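Local structure of alpha-L-rhamnosidase (Aspergillus terreus, 6GSZ) at residues E42-V45 and D51-V54; L661-D666 and E672-A677. The protein probably hydrolyses terminal non-reducing alpha-L-rhamnose residues of alpha-L-rhamnosides, as a glycosidase with a six-hairpin catalytic domain. All coordinates share one frame; numbering follows the deposited sequence. Where two conformers were deposited one is given.

Contact 1 (E42-V45 and D51-V54); sequences EIEV and DADV. With CA (calcium ion), chain X.
Val45 and Asp53 form the hydrogen-bonded pair that starts this antiparallel hairpin. Val45 N-H donates to Asp53 O, 2.9 Å from N to O. Asp53 N returns a bond to Val45 O at 3.0 Å. Next along is the non-hydrogen-bonded pair of Glu44 and Val54, where Glu44 CA also approaches Asp53 O, at 3.3 Å. The packed side belongs to strand 38-46: Ile43 and Val45 are buried against Val80 and Ala78 of strand 78-86 and against Pro68 and Trp67. On the other face the packing is looser: Val54 is solvent-exposed, and Trp95 lies against Glu42 and Glu44. A chi1 of -178° swings Glu44 CG away from its own nitrogen and alongside Ala52 CB, 3.9 Å away. The same Glu44 CG is 4.1 Å from Val54 CG2. Extended Glu42 passes Val54 aslant, Glu42 OE1 lying 3.8 Å from Val54 CG1. Both carboxylates are taken up elsewhere, Glu44 by a salt bridge to Arg81 and Glu42 by one to Arg83. The turn end is wet: Asp53 OD1, at 2.3 Å, and two waters bind a calcium ion, and one of those waters donates to Ala52 O. Two backbone bonds thus hold the start of edge strand 53-58 to strand 38-46, while Val54 packs against the carbon chain of Glu44 and along the side chain of Glu42 up to OE1, and the glutamate charges are met by arginines of strand 78-86.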
loop_
_atom_site.group_PDB
_atom_site.type_symbol
_atom_site.label_atom_id
_atom_site.label_comp_id
_atom_site.label_asym_id
_atom_site.label_seq_id
_atom_site.Cartn_x
_atom_site.Cartn_y
_atom_site.Cartn_z
ATOM N N GLU A 42 -18.811 24.478 -11.710
ATOM C CA GLU A 42 -18.224 25.727 -11.257
ATOM C C GLU A 42 -17.248 25.402 -10.122
ATOM O O GLU A 42 -17.585 24.661 -9.210
ATOM C CB GLU A 42 -19.298 26.725 -10.808
ATOM C CG GLU A 42 -20.020 27.341 -11.986
ATOM C CD GLU A 42 -21.096 28.337 -11.613
ATOM O OE1 GLU A 42 -21.414 28.438 -10.425
ATOM O OE2 GLU A 42 -21.669 28.947 -12.554
ATOM N N ILE A 43 -16.064 25.990 -10.228
ATOM C CA ILE A 43 -15.051 25.929 -9.153
ATOM C C ILE A 43 -14.849 27.359 -8.639
ATOM O O ILE A 43 -14.485 28.249 -9.397
ATOM C CB ILE A 43 -13.722 25.332 -9.633
ATOM C CG1 ILE A 43 -13.893 23.938 -10.210
ATOM C CG2 ILE A 43 -12.735 25.334 -8.463
ATOM C CD1 ILE A 43 -12.642 23.297 -10.800
ATOM N N GLU A 44 -15.085 27.531 -7.337
ATOM C CA GLU A 44 -14.841 28.788 -6.609
ATOM C C GLU A 44 -13.458 28.697 -5.966
ATOM O O GLU A 44 -13.186 27.757 -5.212
ATOM C CB GLU A 44 -15.920 28.986 -5.548
ATOM C CG GLU A 44 -15.794 30.291 -4.761
ATOM C CD GLU A 44 -16.707 30.257 -3.549
ATOM O OE1 GLU A 44 -17.769 30.920 -3.584
ATOM O OE2 GLU A 44 -16.400 29.482 -2.614
ATOM N N VAL A 45 -12.614 29.669 -6.284
ATOM C CA VAL A 45 -11.302 29.777 -5.683
ATOM C C VAL A 45 -11.188 31.101 -4.921
ATOM O O VAL A 45 -11.277 32.186 -5.520
ATOM C CB VAL A 45 -10.205 29.664 -6.753
ATOM C CG1 VAL A 45 -8.813 29.711 -6.119
ATOM C CG2 VAL A 45 -10.401 28.414 -7.603
ATOM N N ASP A 51 -11.777 38.964 -3.508
ATOM C CA ASP A 51 -13.039 38.338 -3.837
ATOM C C ASP A 51 -12.743 36.960 -4.463
ATOM O O ASP A 51 -11.806 36.777 -5.231
ATOM C CB ASP A 51 -13.845 39.182 -4.827
ATOM N N ALA A 52 -13.556 35.979 -4.086
ATOM C CA ALA A 52 -13.585 34.738 -4.725
ATOM C C ALA A 52 -13.732 34.923 -6.243
ATOM O O ALA A 52 -14.478 35.797 -6.735
ATOM C CB ALA A 52 -14.731 33.949 -4.147
ATOM N N ASP A 53 -13.022 34.076 -7.000
ATOM C CA ASP A 53 -13.289 33.894 -8.428
ATOM C C ASP A 53 -14.089 32.601 -8.610
ATOM O O ASP A 53 -13.834 31.656 -7.931
ATOM C CB ASP A 53 -12.016 33.786 -9.260
ATOM C CG ASP A 53 -11.212 35.055 -9.362
ATOM O OD1 ASP A 53 -11.826 36.141 -9.328
ATOM O OD2 ASP A 53 -9.978 34.927 -9.469
ATOM N N VAL A 54 -15.064 32.616 -9.546
ATOM C CA VAL A 54 -15.813 31.424 -9.920
ATOM C C VAL A 54 -15.508 31.157 -11.395
ATOM O O VAL A 54 -15.676 32.020 -12.245
ATOM C CB VAL A 54 -17.328 31.546 -9.638
ATOM C CG1 VAL A 54 -18.094 30.327 -10.134
ATOM C CG2 VAL A 54 -17.583 31.786 -8.142
HETATM CA CA CA X . -11.599 38.468 -9.418
HETATM O O HOH W 1 -9.694 34.965 -4.325
HETATM O O HOH W 2 -10.973 38.087 -7.168
HETATM O O HOH W 3 -13.789 38.075 -8.249
#

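Contact 2 (L661-D666 and E672-A677); sequences LPLYFD and EQAQSA. With CA (calcium ion), chain Q; MAN (alpha-D-mannopyranose), chain C.
Leu663 carries the whole contact, reaching from the last turn of helix 656-664 to the alanines of helix 671-687. Its CG is anti to its own carbonyl carbon (chi1 -74°), and the near-trans second torsion (169°) sends CD1 on outward, with both methyls at the second helix. Leu663 CD2 sits between Ala674 and Ala677, one turn apart: it is 4.2 Å from Ala674 CB, 4.0 Å from Ala677 CB and, closer still, 3.3 Å from Ala674 O. The other methyl meets the backbone instead, Leu663 CD1 lying 4.1 Å from Ala677 C. The short alanine side chains let the leucine methyls come close to the helix backbone, over a small contact. Thr705 of helix 699-708 also touches Leu663, while Phe668 packs on Ala677.

Just beyond, Asp666 takes a positive phi (61°) and ends the first helix in a Schellman motif. That turn presents Asp666 O to a calcium ion at 2.3 Å, whereas the carboxylate goes to a salt bridge with Lys708. Mannose O2 and O3 bind the same ion, at 2.4 and 2.3 Å, and a metal-bound water donates to Phe665 O. The two helices are consecutive in the six-hairpin glycosidase domain, an (alpha/alpha)6 barrel in this family.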
loop_
_atom_site.group_PDB
_atom_site.type_symbol
_atom_site.label_atom_id
_atom_site.label_comp_id
_atom_site.label_asym_id
_atom_site.label_seq_id
_atom_site.Cartn_x
_atom_site.Cartn_y
_atom_site.Cartn_z
ATOM N N LEU A 661 -1.596 -19.472 -17.924
ATOM C CA LEU A 661 -0.955 -18.296 -18.551
ATOM C C LEU A 661 -1.281 -18.150 -20.036
ATOM O O LEU A 661 -1.718 -17.052 -20.437
ATOM C CB LEU A 661 0.547 -18.274 -18.271
ATOM C CG LEU A 661 0.955 -18.221 -16.810
ATOM C CD1 LEU A 661 2.465 -18.173 -16.677
ATOM C CD2 LEU A 661 0.316 -17.030 -16.103
ATOM N N PRO A 662 -1.051 -19.170 -20.898
ATOM C CA PRO A 662 -1.426 -18.979 -22.294
ATOM C C PRO A 662 -2.942 -18.809 -22.520
ATOM O O PRO A 662 -3.315 -18.155 -23.464
ATOM C CB PRO A 662 -0.843 -20.222 -22.975
ATOM C CG PRO A 662 -0.829 -21.256 -21.874
ATOM C CD PRO A 662 -0.408 -20.479 -20.651
ATOM N N LEU A 663 -3.782 -19.335 -21.628
ATOM C CA LEU A 663 -5.205 -19.087 -21.715
ATOM C C LEU A 663 -5.520 -17.621 -21.417
ATOM O O LEU A 663 -6.236 -16.961 -22.170
ATOM C CB LEU A 663 -5.964 -20.017 -20.771
ATOM C CG LEU A 663 -6.039 -21.476 -21.237
ATOM C CD1 LEU A 663 -6.579 -22.361 -20.118
ATOM C CD2 LEU A 663 -6.895 -21.599 -22.484
ATOM N N TYR A 664 -4.985 -17.075 -20.325
ATOM C CA TYR A 664 -5.336 -15.701 -19.963
ATOM C C TYR A 664 -4.712 -14.701 -20.947
ATOM O O TYR A 664 -5.304 -13.636 -21.241
ATOM C CB TYR A 664 -4.866 -15.383 -18.541
ATOM C CG TYR A 664 -5.529 -14.166 -17.979
ATOM C CD1 TYR A 664 -6.861 -14.194 -17.639
ATOM C CD2 TYR A 664 -4.844 -12.968 -17.869
ATOM C CE1 TYR A 664 -7.504 -13.057 -17.183
ATOM C CE2 TYR A 664 -5.468 -11.821 -17.414
ATOM C CZ TYR A 664 -6.804 -11.879 -17.048
ATOM O OH TYR A 664 -7.479 -10.785 -16.622
ATOM N N PHE A 665 -3.496 -15.018 -21.429
ATOM C CA PHE A 665 -2.750 -14.132 -22.309
ATOM C C PHE A 665 -3.076 -14.352 -23.801
ATOM O O PHE A 665 -2.514 -13.666 -24.659
ATOM C CB PHE A 665 -1.245 -14.252 -22.045
ATOM C CG PHE A 665 -0.770 -13.880 -20.649
ATOM C CD1 PHE A 665 -1.471 -13.023 -19.815
ATOM C CD2 PHE A 665 0.402 -14.429 -20.182
ATOM C CE1 PHE A 665 -0.993 -12.702 -18.550
ATOM C CE2 PHE A 665 0.875 -14.135 -18.917
ATOM C CZ PHE A 665 0.170 -13.278 -18.110
ATOM N N ASP A 666 -3.974 -15.302 -24.091
ATOM C CA ASP A 666 -4.520 -15.551 -25.457
ATOM C C ASP A 666 -3.384 -15.925 -26.428
ATOM O O ASP A 666 -3.218 -15.339 -27.503
ATOM C CB ASP A 666 -5.345 -14.358 -25.957
ATOM C CG ASP A 666 -6.599 -14.077 -25.164
ATOM O OD1 ASP A 666 -7.379 -15.029 -24.932
ATOM O OD2 ASP A 666 -6.824 -12.899 -24.828
ATOM N N GLU A 672 -10.303 -22.695 -30.840
ATOM C CA GLU A 672 -10.546 -24.129 -30.575
ATOM C C GLU A 672 -9.483 -24.847 -29.647
ATOM O O GLU A 672 -9.665 -25.763 -28.739
ATOM C CB GLU A 672 -10.772 -24.835 -31.917
ATOM C CG GLU A 672 -12.073 -24.410 -32.609
ATOM C CD GLU A 672 -12.116 -23.021 -33.255
ATOM O OE1 GLU A 672 -11.041 -22.490 -33.664
ATOM O OE2 GLU A 672 -13.250 -22.463 -33.372
ATOM N N GLN A 673 -8.243 -24.487 -29.964
ATOM C CA GLN A 673 -7.107 -25.029 -29.168
ATOM C C GLN A 673 -7.158 -24.425 -27.764
ATOM O O GLN A 673 -6.848 -25.146 -26.817
ATOM C CB GLN A 673 -5.768 -24.776 -29.872
ATOM C CG GLN A 673 -5.532 -25.725 -31.042
ATOM C CD GLN A 673 -4.071 -25.999 -31.274
ATOM O OE1 GLN A 673 -3.200 -25.241 -30.840
ATOM N NE2 GLN A 673 -3.800 -27.094 -31.979
ATOM N N ALA A 674 -7.546 -23.141 -27.658
ATOM C CA ALA A 674 -7.688 -22.517 -26.346
ATOM C C ALA A 674 -8.834 -23.179 -25.576
ATOM O O ALA A 674 -8.698 -23.521 -24.418
ATOM C CB ALA A 674 -7.916 -21.032 -26.481
ATOM N N GLN A 675 -9.985 -23.405 -26.238
ATOM C CA GLN A 675 -11.119 -24.008 -25.542
ATOM C C GLN A 675 -10.741 -25.436 -25.064
ATOM O O GLN A 675 -11.120 -25.863 -23.974
ATOM C CB GLN A 675 -12.367 -24.051 -26.452
ATOM C CG GLN A 675 -12.949 -22.673 -26.762
ATOM C CD GLN A 675 -13.924 -22.578 -27.926
ATOM O OE1 GLN A 675 -14.349 -23.572 -28.527
ATOM N NE2 GLN A 675 -14.288 -21.348 -28.276
ATOM N N SER A 676 -10.024 -26.204 -25.894
ATOM C CA SER A 676 -9.581 -27.543 -25.518
ATOM C C SER A 676 -8.668 -27.461 -24.291
ATOM O O SER A 676 -8.807 -28.257 -23.372
ATOM C CB SER A 676 -8.873 -28.254 -26.670
ATOM O OG SER A 676 -9.799 -28.528 -27.699
ATOM N N ALA A 677 -7.739 -26.490 -24.307
ATOM C CA ALA A 677 -6.803 -26.293 -23.165
ATOM C C ALA A 677 -7.573 -25.944 -21.878
ATOM O O ALA A 677 -7.249 -26.443 -20.775
ATOM C CB ALA A 677 -5.796 -25.258 -23.564
HETATM CA CA CA Q . -3.171 -13.726 -29.181
HETATM C C1 MAN C . -7.577 -13.302 -30.344
HETATM C C2 MAN C . -6.047 -13.110 -30.429
HETATM C C3 MAN C . -5.506 -14.344 -31.209
HETATM C C4 MAN C . -6.047 -15.687 -30.660
HETATM C C5 MAN C . -7.578 -15.665 -30.564
HETATM C C6 MAN C . -8.187 -16.974 -30.037
HETATM O O2 MAN C . -5.361 -12.819 -29.136
HETATM O O3 MAN C . -4.055 -14.301 -31.257
HETATM O O4 MAN C . -5.731 -16.814 -31.502
HETATM O O5 MAN C . -7.940 -14.561 -29.737
HETATM O O6 MAN C . -7.524 -17.433 -28.849
HETATM O O HOH W 4 -3.028 -12.453 -27.247
HETATM O O HOH W 5 -3.346 -11.439 -30.072
HETATM O O HOH W 6 -1.285 -13.268 -29.855
HETATM O O HOH W 7 -2.592 -16.256 -30.092
#

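How the contacts relate
Contact 1 joins edge strand 53-58 to its inner neighbour 38-46 in the N-terminal immunoglobulin-like domain; contact 2 joins two helices of the catalytic six-hairpin domain, far later in the chain. Their centres lie 55 Å apart and their nearest atoms about 35 Å apart, so neither touches the other. Both are peripheral, centred 35 Å and 33 Å from the centre of the chain. Each has a calcium ion beside it, but bound differently: a side-chain carboxylate in contact 1, a backbone carbonyl together with a glycan mannose in contact 2. The glucose pocket, with Asp460, Glu466 and Glu740 among its residues, shares the domain of contact 2 but includes no residue of either contact.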